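PDB 2O5A: ribosomal silencing factor RsfS from Bacillus halodurans, which probably silences ribosomes by binding ribosomal protein uL14 on the large subunit, which keeps the two ribosomal subunits apart and so represses translation. Local coordinates for residues N43-V48 with Q74-L79; L38-N43 with V87-K92; I64-L69 with V78-G83. One frame throughout, in Å; residues are numbered along the deposited sequence.

Overall arrangement
All three contacts involve one mixed sheet, ordered 22-26, 36-42, 85-91, 77-81, 68-70, in which 36-42 and 85-91 are the only neighbouring strands that run parallel. Contact 2 joins this parallel pair. Contact 3 is the hairpin of 68-70 with 77-81 at the sheet's edge, and contact 1 lays the start of helix 45-61 against the approach to strand 77-81. The centres of contacts 1 and 2 are about 7 Å apart, those of 2 and 3 about 14 Å, and those of 1 and 3 about 16 Å. Contact 2 thus pairs segments 44 residues apart, with the helix and hairpin of contacts 1 and 3 in the chain between them.

Contact 1 of 3, residues N43-V48 with Q74-L79; sequences NSEKQV and QARWVL. With MN (manganese (II) ion), chain C.
The R76 guanidinium meets the E45 carboxylate at its edge: OE1 lies 11° out of the guanidinium plane, while the two flat groups stand 87° apart. Within this salt bridge R76 NH1 donates to the anti lone pair of E45 OE1 over 3.3 Å, and an N-H...O angle of 163° makes the bond nearly straight. The R76 chain starts out away from the helix, but its bends at chi2 and chi3 bring NH1 back to the carboxylate. The manganese ion is bound by E45 OE1 at 2.0 Å, so metal and arginine share one oxygen. E45 OE2 stands farther from the manganese ion, at 2.6 Å. Two cations would probably stabilise the ionised carboxylate, and its place in the first turn of the helix should add to that.

Behind the polar end, the extended E45 chain passes Q74 and A75, with E45 CD 3.4 Å from Q74 O and E45 CB 3.6 Å from A75 CB. Further inward V48 CG1 touches V78 CG2 at 3.8 Å, two buried valines sliding past one another in opposite directions. The helix begins with a cap, S44 OG accepting from Q47 N at 3.1 Å. An N-capped helix start laid over the turn entering strand 77-81 is a helix-on-sheet arrangement, here carrying a metal-bound glutamate at the rim of the alpha/beta fold.

Contact 2 of 3, residues L38-N43 with V87-K92; sequences LICHGN and VHVFHK
C40 SG reaches V89 because its chi1 of 62° sets the sulfur between the backbone N and the carbonyl carbon, and C40 SG then lies 3.9 Å from V89 CG2. H41 has a similar first torsion, 77°, which raises its ring so that K92 CB comes over one face as a CH-pi contact, 4.2 Å from the H41 ring centroid. On the same side of the sheet as H41, F90 CE1 meets I39 CG2 at 3.9 Å, the two side chains crossing at a slant. On the face of C40, L38 and V87 run side by side and point the same way, with L38 CB 4.1 Å from V87 CG2.

The backbones establish the register. Strand 38-42 lies parallel to 87-91, their axes 4.3 Å apart at closest and 29° apart in direction. L38, C40 and G42 of the first strand exchange hydrogen bonds with H88, F90 and K92 of the second: H88 N donates to L38 O, C40 N to H88 O, and F90 N to C40 O at 2.9 Å. This ladder continues past the last bridge, where K92 N reaches G42 O at 2.7 Å, so K92 is tied to the sheet although it already lies in the loop.

Both strands are interior to the sheet: the backbone of I39 hydrogen-bonds to V23 of strand 22-26, and the backbones of V87 and V89 hydrogen-bond to I80 and V78 of strand 77-81. The face bearing L38, C40, V87 and V89 is covered by helices 4-16 and 45-61, whereas the face bearing I39, H41, H88 and F90 packs against W77, Y97, L100 and W104.

Contact 3 of 3, residues I64-L69 with V78-G83; sequences IEIKRL and VLIDLG
R68 grips D81 side-on with two nitrogens that both reach one oxygen: R68 NE to D81 OD2 is 3.0 Å and R68 NH2 to D81 OD2 is 3.1 Å. OD2 lies 8° out of the guanidinium plane, at its edge, and offers its anti lone pair to NE, while NH2 comes from above the carboxylate plane. L79 CD2 lies over the centre of one guanidinium face, 4.1 Å from R68 CZ.

The other carboxylate oxygen is used too, for G83 N donates to D81 OD1 at 3.0 Å in an Asx turn that fixes the group's rotation. The G83 backbone angles, with phi at 101°, call for a residue without CB. Beneath, D81 N gives R68 O a 2.7 Å bond, and D81 O accepts from K67 N at 2.7 Å and only weakly from R68 N, a classic beta bulge opposite D81. Beside it I66 CG1 rests 3.9 Å from L82 CD2, and the L82 side chain also packs on L6 of helix 4-16 and L55 of helix 45-61; K102 of the second subunit packs on R68 and L79.

With an alanine at R68, D81 OD2 would probably lose both its donors and L79 its flat cover, leaving the buried D81 without its salt-bridge partner. Charge pairing, Asx turn and bulge thus meet at D81, whose ionised form the arginine probably favours.

Contact 1 of 3, residues N43-V48 with Q74-L79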
loop_
_atom_site.group_PDB
_atom_site.type_symbol
_atom_site.label_atom_id
_atom_site.label_comp_id
_atom_site.label_asym_id
_atom_site.label_seq_id
_atom_site.Cartn_x
_atom_site.Cartn_y
_atom_site.Cartn_z
ATOM N N ASN A 43 -11.813 -15.262 -5.829
ATOM C CA ASN A 43 -13.017 -15.369 -5.013
ATOM C C ASN A 43 -12.872 -16.357 -3.861
ATOM O O ASN A 43 -13.791 -16.528 -3.061
ATOM C CB ASN A 43 -14.205 -15.759 -5.890
ATOM C CG ASN A 43 -14.434 -14.775 -7.022
ATOM O OD1 ASN A 43 -14.416 -13.564 -6.816
ATOM N ND2 ASN A 43 -14.650 -15.296 -8.224
ATOM N N SER A 44 -11.716 -17.005 -3.784
ATOM C CA SER A 44 -11.440 -17.968 -2.724
ATOM C C SER A 44 -9.930 -18.061 -2.578
ATOM O O SER A 44 -9.192 -17.663 -3.477
ATOM C CB SER A 44 -12.005 -19.344 -3.077
ATOM O OG SER A 44 -11.257 -19.958 -4.112
ATOM N N GLU A 45 -9.468 -18.585 -1.450
ATOM C CA GLU A 45 -8.036 -18.707 -1.225
ATOM C C GLU A 45 -7.407 -19.686 -2.207
ATOM O O GLU A 45 -6.217 -19.589 -2.511
ATOM C CB GLU A 45 -7.769 -19.128 0.221
ATOM C CG GLU A 45 -7.968 -17.974 1.193
ATOM C CD GLU A 45 -7.801 -18.367 2.641
ATOM O OE1 GLU A 45 -8.106 -17.523 3.508
ATOM O OE2 GLU A 45 -7.367 -19.506 2.913
ATOM N N LYS A 46 -8.208 -20.617 -2.715
ATOM C CA LYS A 46 -7.712 -21.590 -3.686
ATOM C C LYS A 46 -7.538 -20.913 -5.040
ATOM O O LYS A 46 -6.603 -21.217 -5.780
ATOM C CB LYS A 46 -8.689 -22.759 -3.839
ATOM C CG LYS A 46 -8.277 -23.746 -4.929
ATOM C CD LYS A 46 -9.387 -24.728 -5.250
ATOM C CE LYS A 46 -8.968 -25.690 -6.350
ATOM N NZ LYS A 46 -10.066 -26.625 -6.717
ATOM N N GLN A 47 -8.447 -19.997 -5.365
ATOM C CA GLN A 47 -8.373 -19.295 -6.640
ATOM C C GLN A 47 -7.242 -18.276 -6.616
ATOM O O GLN A 47 -6.585 -18.050 -7.626
ATOM C CB GLN A 47 -9.687 -18.572 -6.944
ATOM C CG GLN A 47 -9.882 -18.283 -8.428
ATOM C CD GLN A 47 -10.766 -17.082 -8.686
ATOM O OE1 GLN A 47 -11.566 -16.690 -7.838
ATOM N NE2 GLN A 47 -10.634 -16.495 -9.869
ATOM N N VAL A 48 -7.028 -17.660 -5.458
ATOM C CA VAL A 48 -5.967 -16.670 -5.313
ATOM C C VAL A 48 -4.605 -17.327 -5.514
ATOM O O VAL A 48 -3.724 -16.761 -6.162
ATOM C CB VAL A 48 -6.008 -16.009 -3.921
ATOM C CG1 VAL A 48 -4.765 -15.160 -3.710
ATOM C CG2 VAL A 48 -7.259 -15.154 -3.795
ATOM N N GLN A 74 -1.222 -17.932 3.043
ATOM C CA GLN A 74 -2.447 -17.332 3.554
ATOM C C GLN A 74 -3.461 -17.039 2.450
ATOM O O GLN A 74 -4.670 -17.096 2.674
ATOM C CB GLN A 74 -2.115 -16.051 4.323
ATOM C CG GLN A 74 -2.535 -16.105 5.781
ATOM C CD GLN A 74 -2.188 -17.432 6.432
ATOM O OE1 GLN A 74 -1.020 -17.726 6.690
ATOM N NE2 GLN A 74 -3.206 -18.243 6.696
ATOM N N ALA A 75 -2.957 -16.728 1.261
ATOM C CA ALA A 75 -3.802 -16.444 0.105
ATOM C C ALA A 75 -4.835 -15.345 0.344
ATOM O O ALA A 75 -5.980 -15.455 -0.096
ATOM C CB ALA A 75 -4.500 -17.722 -0.348
ATOM N N ARG A 76 -4.434 -14.290 1.043
ATOM C CA ARG A 76 -5.327 -13.167 1.312
ATOM C C ARG A 76 -4.816 -11.990 0.495
ATOM O O ARG A 76 -5.589 -11.205 -0.053
ATOM C CB ARG A 76 -5.318 -12.815 2.800
ATOM C CG ARG A 76 -5.747 -13.952 3.716
ATOM C CD ARG A 76 -7.159 -14.436 3.410
ATOM N NE ARG A 76 -8.166 -13.397 3.619
ATOM C CZ ARG A 76 -9.477 -13.616 3.601
ATOM N NH1 ARG A 76 -9.941 -14.839 3.386
ATOM N NH2 ARG A 76 -10.322 -12.614 3.801
ATOM N N TRP A 77 -3.494 -11.890 0.424
ATOM C CA TRP A 77 -2.827 -10.837 -0.322
ATOM C C TRP A 77 -1.459 -11.351 -0.750
ATOM O O TRP A 77 -0.487 -11.259 -0.001
ATOM C CB TRP A 77 -2.663 -9.588 0.541
ATOM C CG TRP A 77 -1.987 -8.449 -0.159
ATOM C CD1 TRP A 77 -1.492 -8.437 -1.434
ATOM C CD2 TRP A 77 -1.706 -7.159 0.391
ATOM N NE1 TRP A 77 -0.923 -7.219 -1.709
ATOM C CE2 TRP A 77 -1.040 -6.416 -0.606
ATOM C CE3 TRP A 77 -1.957 -6.562 1.632
ATOM C CZ2 TRP A 77 -0.622 -5.104 -0.400
ATOM C CZ3 TRP A 77 -1.539 -5.259 1.834
ATOM C CH2 TRP A 77 -0.878 -4.547 0.825
ATOM N N VAL A 78 -1.398 -11.897 -1.958
ATOM C CA VAL A 78 -0.154 -12.431 -2.494
ATOM C C VAL A 78 0.542 -11.390 -3.359
ATOM O O VAL A 78 -0.059 -10.831 -4.278
ATOM C CB VAL A 78 -0.413 -13.689 -3.345
ATOM C CG1 VAL A 78 0.905 -14.292 -3.798
ATOM C CG2 VAL A 78 -1.211 -14.700 -2.546
ATOM N N LEU A 79 1.809 -11.134 -3.059
ATOM C CA LEU A 79 2.593 -10.165 -3.809
ATOM C C LEU A 79 3.679 -10.899 -4.583
ATOM O O LEU A 79 4.497 -11.608 -3.999
ATOM C CB LEU A 79 3.217 -9.137 -2.855
ATOM C CG LEU A 79 3.990 -7.954 -3.451
ATOM C CD1 LEU A 79 4.123 -6.860 -2.405
ATOM C CD2 LEU A 79 5.358 -8.405 -3.940
HETATM MN MN MN C . -7.523 -18.298 5.259
#

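Contact 2 of 3, residues L38-N43 with V87-K92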
loop_
_atom_site.group_PDB
_atom_site.type_symbol
_atom_site.label_atom_id
_atom_site.label_comp_id
_atom_site.label_asym_id
_atom_site.label_seq_id
_atom_site.Cartn_x
_atom_site.Cartn_y
_atom_site.Cartn_z
ATOM N N LEU A 38 0.254 -4.544 -11.108
ATOM C CA LEU A 38 -0.936 -5.226 -11.610
ATOM C C LEU A 38 -1.796 -5.757 -10.463
ATOM O O LEU A 38 -1.325 -6.541 -9.637
ATOM C CB LEU A 38 -0.524 -6.380 -12.531
ATOM C CG LEU A 38 -1.626 -7.148 -13.275
ATOM C CD1 LEU A 38 -2.342 -6.222 -14.251
ATOM C CD2 LEU A 38 -1.008 -8.323 -14.017
ATOM N N ILE A 39 -3.056 -5.325 -10.427
ATOM C CA ILE A 39 -3.994 -5.735 -9.391
ATOM C C ILE A 39 -5.166 -6.565 -9.895
ATOM O O ILE A 39 -5.676 -6.364 -11.000
ATOM C CB ILE A 39 -4.527 -4.515 -8.639
ATOM C CG1 ILE A 39 -3.348 -3.569 -8.405
ATOM C CG2 ILE A 39 -5.238 -4.950 -7.354
ATOM C CD1 ILE A 39 -3.646 -2.315 -7.701
ATOM N N CYS A 40 -5.574 -7.507 -9.060
ATOM C CA CYS A 40 -6.679 -8.395 -9.363
ATOM C C CYS A 40 -7.021 -9.153 -8.098
ATOM O O CYS A 40 -6.369 -8.982 -7.065
ATOM C CB CYS A 40 -6.283 -9.368 -10.470
ATOM S SG CYS A 40 -4.909 -10.457 -10.034
ATOM N N HIS A 41 -8.043 -9.995 -8.172
ATOM C CA HIS A 41 -8.442 -10.749 -7.002
ATOM C C HIS A 41 -9.071 -12.090 -7.340
ATOM O O HIS A 41 -9.509 -12.326 -8.467
ATOM C CB HIS A 41 -9.417 -9.925 -6.160
ATOM C CG HIS A 41 -10.808 -9.881 -6.708
ATOM N ND1 HIS A 41 -11.578 -11.013 -6.877
ATOM C CD2 HIS A 41 -11.571 -8.843 -7.128
ATOM C CE1 HIS A 41 -12.752 -10.671 -7.372
ATOM N NE2 HIS A 41 -12.775 -9.364 -7.535
ATOM N N GLY A 42 -9.100 -12.963 -6.339
ATOM C CA GLY A 42 -9.696 -14.277 -6.496
ATOM C C GLY A 42 -10.904 -14.325 -5.585
ATOM O O GLY A 42 -11.011 -13.516 -4.663
ATOM N N ASN A 43 -11.813 -15.262 -5.829
ATOM C CA ASN A 43 -13.017 -15.369 -5.013
ATOM C C ASN A 43 -12.872 -16.357 -3.861
ATOM O O ASN A 43 -13.791 -16.528 -3.061
ATOM C CB ASN A 43 -14.205 -15.759 -5.890
ATOM C CG ASN A 43 -14.434 -14.775 -7.022
ATOM O OD1 ASN A 43 -14.416 -13.564 -6.816
ATOM N ND2 ASN A 43 -14.650 -15.296 -8.224
ATOM N N VAL A 87 2.890 -7.745 -9.220
ATOM C CA VAL A 87 1.500 -8.175 -9.215
ATOM C C VAL A 87 0.946 -8.358 -7.808
ATOM O O VAL A 87 1.615 -8.897 -6.925
ATOM C CB VAL A 87 1.329 -9.506 -9.979
ATOM C CG1 VAL A 87 -0.151 -9.840 -10.126
ATOM C CG2 VAL A 87 1.996 -9.412 -11.340
ATOM N N HIS A 88 -0.286 -7.898 -7.614
ATOM C CA HIS A 88 -0.970 -8.016 -6.333
ATOM C C HIS A 88 -2.248 -8.822 -6.523
ATOM O O HIS A 88 -3.195 -8.359 -7.157
ATOM C CB HIS A 88 -1.328 -6.637 -5.774
ATOM C CG HIS A 88 -0.144 -5.846 -5.308
ATOM N ND1 HIS A 88 0.722 -5.223 -6.179
ATOM C CD2 HIS A 88 0.310 -5.574 -4.064
ATOM C CE1 HIS A 88 1.662 -4.597 -5.489
ATOM N NE2 HIS A 88 1.434 -4.797 -4.201
ATOM N N VAL A 89 -2.269 -10.031 -5.975
ATOM C CA VAL A 89 -3.436 -10.895 -6.088
ATOM C C VAL A 89 -4.161 -10.944 -4.749
ATOM O O VAL A 89 -3.712 -11.604 -3.812
ATOM C CB VAL A 89 -3.031 -12.332 -6.494
ATOM C CG1 VAL A 89 -4.272 -13.197 -6.657
ATOM C CG2 VAL A 89 -2.236 -12.300 -7.792
ATOM N N PHE A 90 -5.284 -10.236 -4.661
ATOM C CA PHE A 90 -6.063 -10.196 -3.434
ATOM C C PHE A 90 -7.200 -11.205 -3.412
ATOM O O PHE A 90 -7.612 -11.730 -4.446
ATOM C CB PHE A 90 -6.685 -8.813 -3.220
ATOM C CG PHE A 90 -5.691 -7.718 -2.986
ATOM C CD1 PHE A 90 -4.995 -7.153 -4.048
ATOM C CD2 PHE A 90 -5.474 -7.229 -1.703
ATOM C CE1 PHE A 90 -4.097 -6.114 -3.836
ATOM C CE2 PHE A 90 -4.578 -6.190 -1.480
ATOM C CZ PHE A 90 -3.890 -5.630 -2.548
ATOM N N HIS A 91 -7.696 -11.463 -2.209
ATOM C CA HIS A 91 -8.829 -12.352 -2.011
ATOM C C HIS A 91 -9.984 -11.358 -1.995
ATOM O O HIS A 91 -9.902 -10.329 -1.325
ATOM C CB HIS A 91 -8.712 -13.075 -0.666
ATOM C CG HIS A 91 -9.868 -13.976 -0.359
ATOM N ND1 HIS A 91 -11.138 -13.500 -0.105
ATOM C CD2 HIS A 91 -9.947 -15.325 -0.261
ATOM C CE1 HIS A 91 -11.946 -14.517 0.137
ATOM N NE2 HIS A 91 -11.251 -15.632 0.047
ATOM N N LYS A 92 -11.045 -11.651 -2.736
ATOM C CA LYS A 92 -12.183 -10.741 -2.815
ATOM C C LYS A 92 -12.610 -10.150 -1.469
ATOM O O LYS A 92 -13.203 -9.073 -1.425
ATOM C CB LYS A 92 -13.376 -11.444 -3.476
ATOM C CG LYS A 92 -14.414 -11.982 -2.508
ATOM C CD LYS A 92 -15.569 -12.626 -3.254
ATOM C CE LYS A 92 -16.823 -12.657 -2.398
ATOM N NZ LYS A 92 -16.616 -13.409 -1.131
#

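Contact 3 of 3, residues I64-L69 with V78-G83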
loop_
_atom_site.group_PDB
_atom_site.type_symbol
_atom_site.label_atom_id
_atom_site.label_comp_id
_atom_site.label_asym_id
_atom_site.label_seq_id
_atom_site.Cartn_x
_atom_site.Cartn_y
_atom_site.Cartn_z
ATOM N N ILE A 64 12.007 -15.267 -16.146
ATOM C CA ILE A 64 11.987 -13.990 -15.448
ATOM C C ILE A 64 12.205 -14.217 -13.957
ATOM O O ILE A 64 11.492 -14.993 -13.325
ATOM C CB ILE A 64 10.643 -13.266 -15.667
ATOM C CG1 ILE A 64 10.436 -13.014 -17.161
ATOM C CG2 ILE A 64 10.624 -11.950 -14.900
ATOM C CD1 ILE A 64 8.995 -12.795 -17.548
ATOM N N GLU A 65 13.124 -13.494 -13.367
ATOM C CA GLU A 65 13.441 -13.701 -12.001
ATOM C C GLU A 65 12.434 -13.118 -11.099
ATOM O O GLU A 65 12.176 -11.962 -11.148
ATOM C CB GLU A 65 14.766 -13.089 -11.653
ATOM C CG GLU A 65 15.833 -13.155 -12.730
ATOM C CD GLU A 65 16.589 -14.467 -12.777
ATOM O OE1 GLU A 65 16.707 -15.066 -13.859
ATOM O OE2 GLU A 65 17.074 -14.888 -11.735
ATOM N N ILE A 66 11.889 -13.946 -10.230
ATOM C CA ILE A 66 10.889 -13.496 -9.269
ATOM C C ILE A 66 11.651 -12.964 -8.064
ATOM O O ILE A 66 12.291 -13.723 -7.334
ATOM C CB ILE A 66 9.959 -14.646 -8.814
ATOM C CG1 ILE A 66 9.167 -15.183 -10.008
ATOM C CG2 ILE A 66 8.995 -14.149 -7.746
ATOM C CD1 ILE A 66 8.283 -16.367 -9.682
ATOM N N LYS A 67 11.584 -11.654 -7.868
ATOM C CA LYS A 67 12.282 -11.012 -6.767
ATOM C C LYS A 67 11.605 -11.254 -5.425
ATOM O O LYS A 67 12.274 -11.468 -4.413
ATOM C CB LYS A 67 12.400 -9.512 -7.044
ATOM C CG LYS A 67 13.038 -9.212 -8.389
ATOM C CD LYS A 67 13.537 -7.784 -8.477
ATOM C CE LYS A 67 14.398 -7.603 -9.715
ATOM N NZ LYS A 67 15.172 -6.335 -9.677
ATOM N N ARG A 68 10.276 -11.226 -5.422
ATOM C CA ARG A 68 9.522 -11.450 -4.198
ATOM C C ARG A 68 8.226 -12.215 -4.421
ATOM O O ARG A 68 7.653 -12.202 -5.509
ATOM C CB ARG A 68 9.189 -10.117 -3.519
ATOM C CG ARG A 68 10.333 -9.482 -2.746
ATOM C CD ARG A 68 9.829 -8.274 -1.973
ATOM N NE ARG A 68 9.407 -7.193 -2.861
ATOM C CZ ARG A 68 8.566 -6.224 -2.512
ATOM N NH1 ARG A 68 8.046 -6.197 -1.293
ATOM N NH2 ARG A 68 8.246 -5.277 -3.383
ATOM N N LEU A 69 7.781 -12.883 -3.366
ATOM C CA LEU A 69 6.544 -13.648 -3.372
ATOM C C LEU A 69 6.175 -13.798 -1.905
ATOM O O LEU A 69 6.811 -14.549 -1.166
ATOM C CB LEU A 69 6.749 -15.017 -4.024
ATOM C CG LEU A 69 5.465 -15.825 -4.232
ATOM C CD1 LEU A 69 5.599 -16.702 -5.464
ATOM C CD2 LEU A 69 5.170 -16.653 -2.994
ATOM N N VAL A 78 -1.398 -11.897 -1.958
ATOM C CA VAL A 78 -0.154 -12.431 -2.494
ATOM C C VAL A 78 0.542 -11.390 -3.359
ATOM O O VAL A 78 -0.059 -10.831 -4.278
ATOM C CB VAL A 78 -0.413 -13.689 -3.345
ATOM C CG1 VAL A 78 0.905 -14.292 -3.798
ATOM C CG2 VAL A 78 -1.211 -14.700 -2.546
ATOM N N LEU A 79 1.809 -11.134 -3.059
ATOM C CA LEU A 79 2.593 -10.165 -3.809
ATOM C C LEU A 79 3.679 -10.899 -4.583
ATOM O O LEU A 79 4.497 -11.608 -3.999
ATOM C CB LEU A 79 3.217 -9.137 -2.855
ATOM C CG LEU A 79 3.990 -7.954 -3.451
ATOM C CD1 LEU A 79 4.123 -6.860 -2.405
ATOM C CD2 LEU A 79 5.358 -8.405 -3.940
ATOM N N ILE A 80 3.668 -10.739 -5.902
ATOM C CA ILE A 80 4.653 -11.380 -6.760
ATOM C C ILE A 80 5.484 -10.297 -7.428
ATOM O O ILE A 80 5.012 -9.617 -8.340
ATOM C CB ILE A 80 3.974 -12.225 -7.856
ATOM C CG1 ILE A 80 3.003 -13.218 -7.220
ATOM C CG2 ILE A 80 5.026 -12.974 -8.665
ATOM C CD1 ILE A 80 1.758 -12.581 -6.647
ATOM N N ASP A 81 6.718 -10.132 -6.968
ATOM C CA ASP A 81 7.608 -9.121 -7.521
ATOM C C ASP A 81 8.357 -9.678 -8.729
ATOM O O ASP A 81 9.226 -10.540 -8.589
ATOM C CB ASP A 81 8.616 -8.670 -6.465
ATOM C CG ASP A 81 9.238 -7.326 -6.786
ATOM O OD1 ASP A 81 9.307 -6.974 -7.983
ATOM O OD2 ASP A 81 9.666 -6.628 -5.843
ATOM N N LEU A 82 8.019 -9.182 -9.916
ATOM C CA LEU A 82 8.663 -9.633 -11.143
ATOM C C LEU A 82 9.663 -8.599 -11.652
ATOM O O LEU A 82 10.168 -8.709 -12.770
ATOM C CB LEU A 82 7.615 -9.905 -12.224
ATOM C CG LEU A 82 6.542 -10.951 -11.903
ATOM C CD1 LEU A 82 5.533 -11.004 -13.041
ATOM C CD2 LEU A 82 7.184 -12.315 -11.694
ATOM N N GLY A 83 9.947 -7.598 -10.825
ATOM C CA GLY A 83 10.884 -6.561 -11.213
ATOM C C GLY A 83 10.193 -5.293 -11.673
ATOM O O GLY A 83 9.639 -4.546 -10.863
#